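Local coordinates for PfkB family carbohydrate kinase (Listeria grayi DSM 20601, PDB 4GM6), which probably transfers a phosphoryl group to a carbohydrate substrate, as a kinase of the PfkB (ribokinase-like) family, at residues Val125-Gln130 against Asn190-Leu195; Ile159-Ser164 against Lys194-Glu199; Met170-Ile175 against Gln206-Leu211. All coordinates share one frame; numbering follows the deposited sequence.

Interaction 1. Residues Val125-Gln130 against Asn190-Leu195; sequences VVYDRQ and NYRAKL
With Tyr127 CG roughly opposite its carbonyl carbon (chi1 -85°) and the Arg192 chain bent at its second torsion (chi2 -63°), the phenol end of the tyrosine comes to the edge of the arginine guanidinium, close to its plane. Tyr127 OH stands 3.3 Å from Arg192 NH1. The two side chains cross at about a right angle, and their flat groups are inclined 39° to each other. On the loop side, Asn190 OD1 accepts two weak bonds, from Arg192 NE at 3.2 Å and from NH2 at 3.1 Å, which bias the rotation of the guanidinium; Asn190 is itself tied through ND2 to Asp188. A second approach comes from Lys194, whose CG lies obliquely 4.4 Å from Tyr127 CD1 while its doubly bent chain carries NZ to within 4.1 Å of Val125 O. Beside these polar ends runs an apolar touch: Arg129 CD meets Leu195 CD2 at 4.2 Å, the side chains again crossing nearly at right angles. The head of Arg129 is held by a salt bridge to Glu32. Arg129 NH2 is 5.3 Å from Arg192 NH1, so the two cationic groups are near but not touching. Within this chain, strand 124-128 is the outermost strand of the small four-stranded sheet, and Asp128 reaches across to Arg108 of a second subunit. A small sheet set over the loops of a larger alpha/beta domain is characteristic of the ribokinase-like fold, whose sugar-binding cleft generally lies between the two parts.

Interaction 2. Residues Ile159-Ser164 against Lys194-Glu199; sequences ITIALS and KLWELE
The methyl group of Ala162 is the bump of this interface, pressed into the angle between two side chains of the opposing loop, Leu195 and Trp196. It sits over one face of the indole: Ala162 CB lies 3.4 Å from the centroid of the Trp196 six-membered ring, 9° off the ring normal, a well-centred CH-pi contact. Trp196 reaches this place with CG between its backbone N and carbonyl carbon (chi1 54°), which swings the flat ring against the short helix 158-163 and lets Ala162 CA as well as CB approach it. Beyond the methyl, Ile161 CG1 approaches Trp196 CH2 obliquely, at 4.1 Å. On the other flank of Ala162, Leu195 supplies the reciprocal bump. Its CD1 enters a shallow hollow walled by the helix itself, 3.6 Å from Ile159 O and 4.0 Å from Ile159 CG2, with Ala162 CB at 3.9 Å from that same CD1. Leu163 closes the hollow: although its CB points away from the loop, the far end of the side chain still reaches Leu195, with Leu163 CD2 4.1 Å from Leu195 CD2. The side chains meet through apolar contacts, and no hydrogen bond links the two segments. Around the interface, Trp196 also meets the ring of Tyr191 and rests on Ala201 and Ala204 of helix 198-208, for which Glu197 occupies the N-cap position. The packing joins the segments that follow two neighbouring parallel strands, 153-157 and 184-188, and so lies at the C-terminal ends of those strands, where the alpha/beta domain of a ribokinase-like kinase carries its functional loops.

Interaction 3. Residues Met170-Ile175 against Gln206-Leu211; sequences MVVKII and QQLLPL
Helices 165-180 and 198-208 lie side by side, running in the same general direction, with Val172 CA 7.0 Å from Leu208 CA and, one turn later, Ile175 CA 7.5 Å from Leu211 CA. Leu208 meets three residues of the first helix, and its two methyls divide the work. CD1 lies 3.8 Å from Ile175 CD1 and 4.2 Å from Val171 CG1, and the Leu208 side chain crosses both of these at about a right angle; CD2 turns to Val172, whose CG2 lies 4.0 Å away. Leu208 thereby settles among three residues spaced along a single helical face. Its second torsion, chi2 -87°, turns the pair of methyls so that CD1 faces Ile175 and Val171 and CD2 faces Val172. At the far end Leu211, in the 3-10 turn, sets CD1 3.7 Å from Ile175 CG2, while Leu211 CB backs the same methyl at 4.0 Å. Ile175 thus meets both leucines with different branches. Only hydrocarbon atoms touch, and most of the residues involved are buried. Val171 and Ile175 also pack on strand 153-157, through Val156 and Leu154, and Leu208 reaches Ile161 of helix 158-163. Neighbouring helices of successive beta-alpha-beta crossovers, packed against the parallel part of the large sheet, are a hallmark of the Rossmann-like core in the ribokinase-like fold.

How the interactions relate
From the N terminus, the chain leaves the small sheet at 125-130, passes 159-164 and 170-175, and then returns through 190-199 to 206-211. Interaction 1 closes a loop of 59 intervening residues. Interaction 2, with 29 residues between its segments, starts inside that loop and ends on the same piece of chain, sharing Lys194 and Leu195. Interaction 3 spans 30 residues and crosses both, its second segment lying beyond theirs. Tyr191 OH probably bonds to Trp196 O, joining interactions 1 and 2, whereas Ile161 packs on Val171 and Leu208 to join 2 with 3. Together they connect the small sheet, strand-end loops and helices 158-163, 165-180 and 198-208.

Interaction 1. Residues Val125-Gln130 against Asn190-Leu195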
loop_
_atom_site.group_PDB
_atom_site.type_symbol
_atom_site.label_atom_id
_atom_site.label_comp_id
_atom_site.label_asym_id
_atom_site.label_seq_id
_atom_site.Cartn_x
_atom_site.Cartn_y
_atom_site.Cartn_z
ATOM N N VAL C 125 5.934 -22.594 4.454
ATOM C CA VAL C 125 4.733 -22.838 3.652
ATOM C C VAL C 125 3.664 -23.608 4.433
ATOM O O VAL C 125 3.979 -24.425 5.309
ATOM C CB VAL C 125 5.073 -23.606 2.357
ATOM C CG1 VAL C 125 3.816 -24.139 1.704
ATOM C CG2 VAL C 125 5.815 -22.694 1.390
ATOM N N VAL C 126 2.399 -23.326 4.132
ATOM C CA VAL C 126 1.281 -24.102 4.666
ATOM C C VAL C 126 0.382 -24.443 3.490
ATOM O O VAL C 126 -0.198 -23.557 2.870
ATOM C CB VAL C 126 0.451 -23.311 5.698
ATOM C CG1 VAL C 126 -0.629 -24.203 6.308
ATOM C CG2 VAL C 126 1.344 -22.757 6.791
ATOM N N TYR C 127 0.270 -25.724 3.165
ATOM C CA TYR C 127 -0.565 -26.106 2.039
ATOM C C TYR C 127 -2.052 -26.119 2.401
ATOM O O TYR C 127 -2.447 -26.482 3.520
ATOM C CB TYR C 127 -0.089 -27.438 1.417
ATOM C CG TYR C 127 1.019 -27.199 0.398
ATOM C CD1 TYR C 127 2.361 -27.336 0.740
ATOM C CD2 TYR C 127 0.715 -26.783 -0.901
ATOM C CE1 TYR C 127 3.369 -27.090 -0.189
ATOM C CE2 TYR C 127 1.713 -26.539 -1.835
ATOM C CZ TYR C 127 3.036 -26.686 -1.475
ATOM O OH TYR C 127 4.028 -26.422 -2.408
ATOM N N ASP C 128 -2.877 -25.713 1.446
ATOM C CA ASP C 128 -4.319 -25.863 1.571
ATOM C C ASP C 128 -4.858 -26.361 0.232
ATOM O O ASP C 128 -5.762 -25.757 -0.362
ATOM C CB ASP C 128 -4.983 -24.540 1.967
ATOM C CG ASP C 128 -6.458 -24.720 2.331
ATOM O OD1 ASP C 128 -6.928 -25.880 2.441
ATOM O OD2 ASP C 128 -7.155 -23.705 2.514
ATOM N N ARG C 129 -4.302 -27.486 -0.218
ATOM C CA ARG C 129 -4.491 -27.978 -1.574
ATOM C C ARG C 129 -5.309 -29.266 -1.608
ATOM O O ARG C 129 -5.824 -29.644 -2.650
ATOM C CB ARG C 129 -3.133 -28.202 -2.265
ATOM C CG ARG C 129 -2.378 -29.441 -1.784
ATOM C CD ARG C 129 -1.070 -29.653 -2.533
ATOM N NE ARG C 129 -1.271 -29.742 -3.977
ATOM C CZ ARG C 129 -0.328 -29.486 -4.886
ATOM N NH1 ARG C 129 -0.606 -29.592 -6.180
ATOM N NH2 ARG C 129 0.887 -29.113 -4.506
ATOM N N GLN C 130 -5.454 -29.933 -0.469
ATOM C CA GLN C 130 -6.306 -31.118 -0.440
ATOM C C GLN C 130 -7.737 -30.767 -0.827
ATOM O O GLN C 130 -8.200 -29.636 -0.625
ATOM C CB GLN C 130 -6.316 -31.770 0.940
ATOM C CG GLN C 130 -5.066 -32.558 1.279
ATOM C CD GLN C 130 -5.120 -33.129 2.680
ATOM O OE1 GLN C 130 -6.081 -33.807 3.047
ATOM N NE2 GLN C 130 -4.091 -32.852 3.475
ATOM N N ASN C 190 10.672 -33.906 -8.567
ATOM C CA ASN C 190 9.920 -32.978 -7.732
ATOM C C ASN C 190 9.229 -33.700 -6.582
ATOM O O ASN C 190 8.005 -33.637 -6.431
ATOM C CB ASN C 190 8.896 -32.216 -8.578
ATOM C CG ASN C 190 8.923 -30.724 -8.316
ATOM O OD1 ASN C 190 9.047 -30.288 -7.171
ATOM N ND2 ASN C 190 8.814 -29.929 -9.381
ATOM N N TYR C 191 10.023 -34.402 -5.779
ATOM C CA TYR C 191 9.490 -35.122 -4.637
ATOM C C TYR C 191 9.103 -34.131 -3.553
ATOM O O TYR C 191 9.834 -33.183 -3.285
ATOM C CB TYR C 191 10.515 -36.116 -4.092
ATOM C CG TYR C 191 10.101 -36.691 -2.759
ATOM C CD1 TYR C 191 9.080 -37.632 -2.681
ATOM C CD2 TYR C 191 10.706 -36.275 -1.577
ATOM C CE1 TYR C 191 8.681 -38.156 -1.467
ATOM C CE2 TYR C 191 10.312 -36.792 -0.356
ATOM C CZ TYR C 191 9.300 -37.733 -0.307
ATOM O OH TYR C 191 8.899 -38.263 0.902
ATOM N N ARG C 192 7.943 -34.335 -2.939
ATOM C CA ARG C 192 7.488 -33.424 -1.891
ATOM C C ARG C 192 7.178 -34.201 -0.617
ATOM O O ARG C 192 6.288 -35.053 -0.597
ATOM C CB ARG C 192 6.265 -32.628 -2.359
ATOM C CG ARG C 192 6.557 -31.656 -3.491
ATOM C CD ARG C 192 7.550 -30.589 -3.059
ATOM N NE ARG C 192 7.962 -29.721 -4.165
ATOM C CZ ARG C 192 7.257 -28.681 -4.611
ATOM N NH1 ARG C 192 6.087 -28.375 -4.058
ATOM N NH2 ARG C 192 7.719 -27.947 -5.618
ATOM N N ALA C 193 7.938 -33.928 0.439
ATOM C CA ALA C 193 7.732 -34.625 1.703
ATOM C C ALA C 193 6.258 -34.527 2.078
ATOM O O ALA C 193 5.638 -35.515 2.468
ATOM C CB ALA C 193 8.608 -34.021 2.795
ATOM N N LYS C 194 5.708 -33.320 1.937
ATOM C CA LYS C 194 4.314 -33.033 2.285
ATOM C C LYS C 194 3.299 -33.957 1.613
ATOM O O LYS C 194 2.243 -34.229 2.181
ATOM C CB LYS C 194 3.974 -31.571 1.967
ATOM C CG LYS C 194 4.189 -30.597 3.120
ATOM C CD LYS C 194 5.637 -30.557 3.595
ATOM C CE LYS C 194 5.861 -29.456 4.626
ATOM N NZ LYS C 194 5.371 -28.124 4.155
ATOM N N LEU C 195 3.608 -34.438 0.413
ATOM C CA LEU C 195 2.624 -35.198 -0.367
ATOM C C LEU C 195 2.602 -36.693 -0.114
ATOM O O LEU C 195 1.562 -37.329 -0.297
ATOM C CB LEU C 195 2.779 -34.940 -1.869
ATOM C CG LEU C 195 2.353 -33.556 -2.365
ATOM C CD1 LEU C 195 2.413 -33.493 -3.885
ATOM C CD2 LEU C 195 0.952 -33.236 -1.870
#

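Interaction 2. Residues Ile159-Ser164 against Lys194-Glu199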
loop_
_atom_site.group_PDB
_atom_site.type_symbol
_atom_site.label_atom_id
_atom_site.label_comp_id
_atom_site.label_asym_id
_atom_site.label_seq_id
_atom_site.Cartn_x
_atom_site.Cartn_y
_atom_site.Cartn_z
ATOM N N ILE C 159 4.769 -34.196 -8.516
ATOM C CA ILE C 159 3.724 -33.565 -7.709
ATOM C C ILE C 159 2.370 -34.123 -8.110
ATOM O O ILE C 159 1.567 -34.540 -7.266
ATOM C CB ILE C 159 3.741 -32.032 -7.863
ATOM C CG1 ILE C 159 4.947 -31.453 -7.118
ATOM C CG2 ILE C 159 2.455 -31.417 -7.337
ATOM C CD1 ILE C 159 5.255 -30.020 -7.477
ATOM N N THR C 160 2.137 -34.165 -9.416
ATOM C CA THR C 160 0.874 -34.648 -9.941
ATOM C C THR C 160 0.619 -36.123 -9.624
ATOM O O THR C 160 -0.459 -36.494 -9.165
ATOM C CB THR C 160 0.822 -34.413 -11.452
ATOM O OG1 THR C 160 0.812 -33.000 -11.677
ATOM C CG2 THR C 160 -0.420 -35.038 -12.050
ATOM N N ILE C 161 1.612 -36.971 -9.854
ATOM C CA ILE C 161 1.399 -38.405 -9.659
ATOM C C ILE C 161 1.219 -38.766 -8.182
ATOM O O ILE C 161 0.723 -39.838 -7.858
ATOM C CB ILE C 161 2.537 -39.237 -10.271
ATOM C CG1 ILE C 161 3.884 -38.802 -9.685
ATOM C CG2 ILE C 161 2.525 -39.095 -11.782
ATOM C CD1 ILE C 161 5.038 -39.726 -10.007
ATOM N N ALA C 162 1.611 -37.860 -7.293
ATOM C CA ALA C 162 1.468 -38.073 -5.852
ATOM C C ALA C 162 0.056 -37.742 -5.351
ATOM O O ALA C 162 -0.326 -38.122 -4.241
ATOM C CB ALA C 162 2.498 -37.235 -5.090
ATOM N N LEU C 163 -0.718 -37.030 -6.161
ATOM C CA LEU C 163 -1.981 -36.492 -5.666
ATOM C C LEU C 163 -3.039 -37.571 -5.467
ATOM O O LEU C 163 -3.846 -37.512 -4.536
ATOM C CB LEU C 163 -2.485 -35.360 -6.569
ATOM C CG LEU C 163 -1.634 -34.079 -6.542
ATOM C CD1 LEU C 163 -2.214 -33.001 -7.446
ATOM C CD2 LEU C 163 -1.479 -33.543 -5.124
ATOM N N SER C 164 -3.031 -38.572 -6.332
ATOM C CA SER C 164 -3.978 -39.661 -6.195
ATOM C C SER C 164 -3.573 -40.829 -7.079
ATOM O O SER C 164 -2.778 -40.681 -8.002
ATOM C CB SER C 164 -5.380 -39.186 -6.570
ATOM O OG SER C 164 -5.468 -39.001 -7.969
ATOM N N LYS C 194 5.708 -33.320 1.937
ATOM C CA LYS C 194 4.314 -33.033 2.285
ATOM C C LYS C 194 3.299 -33.957 1.613
ATOM O O LYS C 194 2.243 -34.229 2.181
ATOM C CB LYS C 194 3.974 -31.571 1.967
ATOM C CG LYS C 194 4.189 -30.597 3.120
ATOM C CD LYS C 194 5.637 -30.557 3.595
ATOM C CE LYS C 194 5.861 -29.456 4.626
ATOM N NZ LYS C 194 5.371 -28.124 4.155
ATOM N N LEU C 195 3.608 -34.438 0.413
ATOM C CA LEU C 195 2.624 -35.198 -0.367
ATOM C C LEU C 195 2.602 -36.693 -0.114
ATOM O O LEU C 195 1.562 -37.329 -0.297
ATOM C CB LEU C 195 2.779 -34.940 -1.869
ATOM C CG LEU C 195 2.353 -33.556 -2.365
ATOM C CD1 LEU C 195 2.413 -33.493 -3.885
ATOM C CD2 LEU C 195 0.952 -33.236 -1.870
ATOM N N TRP C 196 3.766 -37.281 0.177
ATOM C CA TRP C 196 3.864 -38.730 0.398
ATOM C C TRP C 196 5.154 -39.260 1.036
ATOM O O TRP C 196 6.170 -38.583 1.068
ATOM C CB TRP C 196 3.577 -39.471 -0.885
ATOM C CG TRP C 196 4.417 -39.020 -1.985
ATOM C CD1 TRP C 196 5.331 -38.026 -1.954
ATOM C CD2 TRP C 196 4.418 -39.527 -3.307
ATOM N NE1 TRP C 196 5.912 -37.887 -3.178
ATOM C CE2 TRP C 196 5.358 -38.796 -4.030
ATOM C CE3 TRP C 196 3.703 -40.527 -3.953
ATOM C CZ2 TRP C 196 5.609 -39.035 -5.353
ATOM C CZ3 TRP C 196 3.951 -40.759 -5.258
ATOM C CH2 TRP C 196 4.895 -40.025 -5.952
ATOM N N GLU C 197 5.074 -40.490 1.540
ATOM C CA GLU C 197 6.209 -41.171 2.155
ATOM C C GLU C 197 7.213 -41.549 1.072
ATOM O O GLU C 197 6.836 -41.751 -0.082
ATOM C CB GLU C 197 5.745 -42.419 2.906
ATOM C CG GLU C 197 4.750 -42.138 4.020
ATOM C CD GLU C 197 4.310 -43.398 4.739
ATOM O OE1 GLU C 197 3.488 -43.294 5.674
ATOM O OE2 GLU C 197 4.784 -44.492 4.368
ATOM N N LEU C 198 8.488 -41.637 1.435
ATOM C CA LEU C 198 9.509 -41.959 0.456
ATOM C C LEU C 198 9.246 -43.284 -0.226
ATOM O O LEU C 198 9.354 -43.396 -1.443
ATOM C CB LEU C 198 10.861 -42.048 1.140
ATOM C CG LEU C 198 11.504 -40.767 1.639
ATOM C CD1 LEU C 198 12.536 -41.055 2.705
ATOM C CD2 LEU C 198 12.118 -39.982 0.502
ATOM N N GLU C 199 8.872 -44.290 0.550
ATOM C CA GLU C 199 8.664 -45.606 -0.023
ATOM C C GLU C 199 7.540 -45.662 -1.025
ATOM O O GLU C 199 7.666 -46.310 -2.056
ATOM C CB GLU C 199 8.503 -46.669 1.057
ATOM C CG GLU C 199 9.827 -47.143 1.676
ATOM C CD GLU C 199 10.712 -47.928 0.702
ATOM O OE1 GLU C 199 10.268 -48.264 -0.414
ATOM O OE2 GLU C 199 11.862 -48.203 1.060
#

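Interaction 3. Residues Met170-Ile175 against Gln206-Leu211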
loop_
_atom_site.group_PDB
_atom_site.type_symbol
_atom_site.label_atom_id
_atom_site.label_comp_id
_atom_site.label_asym_id
_atom_site.label_seq_id
_atom_site.Cartn_x
_atom_site.Cartn_y
_atom_site.Cartn_z
ATOM N N MET C 170 -3.316 -42.151 -14.519
ATOM C CA MET C 170 -3.662 -41.312 -15.655
ATOM C C MET C 170 -2.400 -40.811 -16.376
ATOM O O MET C 170 -2.320 -40.850 -17.610
ATOM C CB MET C 170 -4.526 -40.135 -15.197
ATOM C CG MET C 170 -5.004 -39.243 -16.324
ATOM S SD MET C 170 -6.071 -40.148 -17.453
ATOM C CE MET C 170 -6.669 -38.812 -18.488
ATOM N N VAL C 171 -1.423 -40.330 -15.604
ATOM C CA VAL C 171 -0.149 -39.903 -16.178
ATOM C C VAL C 171 0.531 -41.077 -16.892
ATOM O O VAL C 171 1.054 -40.930 -17.999
ATOM C CB VAL C 171 0.782 -39.273 -15.113
ATOM C CG1 VAL C 171 2.123 -38.877 -15.722
ATOM C CG2 VAL C 171 0.121 -38.057 -14.487
ATOM N N VAL C 172 0.493 -42.257 -16.286
ATOM C CA VAL C 172 1.072 -43.434 -16.937
ATOM C C VAL C 172 0.382 -43.740 -18.273
ATOM O O VAL C 172 1.067 -44.057 -19.272
ATOM C CB VAL C 172 1.084 -44.664 -15.999
ATOM C CG1 VAL C 172 1.468 -45.950 -16.753
ATOM C CG2 VAL C 172 2.029 -44.398 -14.834
ATOM N N LYS C 173 -0.958 -43.631 -18.308
ATOM C CA LYS C 173 -1.693 -43.952 -19.543
ATOM C C LYS C 173 -1.362 -42.960 -20.652
ATOM O O LYS C 173 -1.328 -43.297 -21.821
ATOM C CB LYS C 173 -3.206 -43.984 -19.316
ATOM C CG LYS C 173 -3.727 -45.159 -18.516
ATOM C CD LYS C 173 -5.231 -45.025 -18.295
ATOM C CE LYS C 173 -5.733 -45.952 -17.188
ATOM N NZ LYS C 173 -5.711 -47.387 -17.600
ATOM N N ILE C 174 -1.131 -41.704 -20.277
ATOM C CA ILE C 174 -0.865 -40.640 -21.264
ATOM C C ILE C 174 0.529 -40.753 -21.852
ATOM O O ILE C 174 0.679 -40.829 -23.117
ATOM C CB ILE C 174 -1.040 -39.236 -20.674
ATOM C CG1 ILE C 174 -2.425 -39.122 -20.048
ATOM C CG2 ILE C 174 -0.815 -38.161 -21.742
ATOM C CD1 ILE C 174 -3.565 -39.529 -20.988
ATOM N N ILE C 175 1.551 -40.805 -20.953
ATOM C CA ILE C 175 2.912 -41.091 -21.376
ATOM C C ILE C 175 2.970 -42.308 -22.323
ATOM O O ILE C 175 3.670 -42.256 -23.325
ATOM C CB ILE C 175 3.832 -41.345 -20.165
ATOM C CG1 ILE C 175 3.980 -40.066 -19.337
ATOM C CG2 ILE C 175 5.192 -41.873 -20.628
ATOM C CD1 ILE C 175 4.434 -40.300 -17.905
ATOM N N GLN C 206 9.315 -45.787 -9.571
ATOM C CA GLN C 206 9.791 -46.973 -10.285
ATOM C C GLN C 206 8.919 -47.320 -11.492
ATOM O O GLN C 206 9.408 -47.985 -12.436
ATOM C CB GLN C 206 9.937 -48.173 -9.347
ATOM C CG GLN C 206 11.105 -48.027 -8.379
ATOM C CD GLN C 206 11.274 -49.245 -7.492
ATOM O OE1 GLN C 206 10.295 -49.801 -6.991
ATOM N NE2 GLN C 206 12.523 -49.668 -7.292
ATOM N N GLN C 207 7.642 -46.831 -11.481
ATOM C CA GLN C 207 6.768 -47.032 -12.625
ATOM C C GLN C 207 7.036 -45.996 -13.724
ATOM O O GLN C 207 6.974 -46.310 -14.903
ATOM C CB GLN C 207 5.280 -46.946 -12.218
ATOM C CG GLN C 207 4.903 -47.866 -11.049
ATOM C CD GLN C 207 3.466 -47.663 -10.620
ATOM O OE1 GLN C 207 2.568 -47.549 -11.455
ATOM N NE2 GLN C 207 3.243 -47.609 -9.312
ATOM N N LEU C 208 7.328 -44.758 -13.333
ATOM C CA LEU C 208 7.539 -43.647 -14.290
ATOM C C LEU C 208 8.881 -43.685 -14.989
ATOM O O LEU C 208 8.926 -43.610 -16.200
ATOM C CB LEU C 208 7.395 -42.279 -13.615
ATOM C CG LEU C 208 5.995 -41.954 -13.211
ATOM C CD1 LEU C 208 5.251 -41.312 -14.374
ATOM C CD2 LEU C 208 5.209 -43.190 -12.657
ATOM N N LEU C 209 9.968 -43.812 -14.221
ATOM C CA LEU C 209 11.347 -43.678 -14.762
ATOM C C LEU C 209 11.707 -44.512 -16.015
ATOM O O LEU C 209 12.314 -43.988 -16.952
ATOM C CB LEU C 209 12.412 -43.929 -13.672
ATOM C CG LEU C 209 12.387 -42.893 -12.537
ATOM C CD1 LEU C 209 13.395 -43.273 -11.459
ATOM C CD2 LEU C 209 12.656 -41.484 -13.054
ATOM N N PRO C 210 11.349 -45.794 -16.029
ATOM C CA PRO C 210 11.629 -46.620 -17.258
ATOM C C PRO C 210 11.030 -45.995 -18.520
ATOM O O PRO C 210 11.393 -46.369 -19.653
ATOM C CB PRO C 210 10.931 -47.908 -16.936
ATOM C CG PRO C 210 10.906 -47.973 -15.433
ATOM C CD PRO C 210 10.760 -46.555 -14.916
ATOM N N LEU C 211 10.130 -45.033 -18.308
ATOM C CA LEU C 211 9.370 -44.388 -19.378
ATOM C C LEU C 211 9.839 -42.987 -19.764
ATOM O O LEU C 211 9.212 -42.340 -20.619
ATOM C CB LEU C 211 7.898 -44.258 -18.954
ATOM C CG LEU C 211 7.078 -45.534 -18.877
ATOM C CD1 LEU C 211 5.599 -45.154 -18.866
ATOM C CD2 LEU C 211 7.413 -46.450 -20.063
#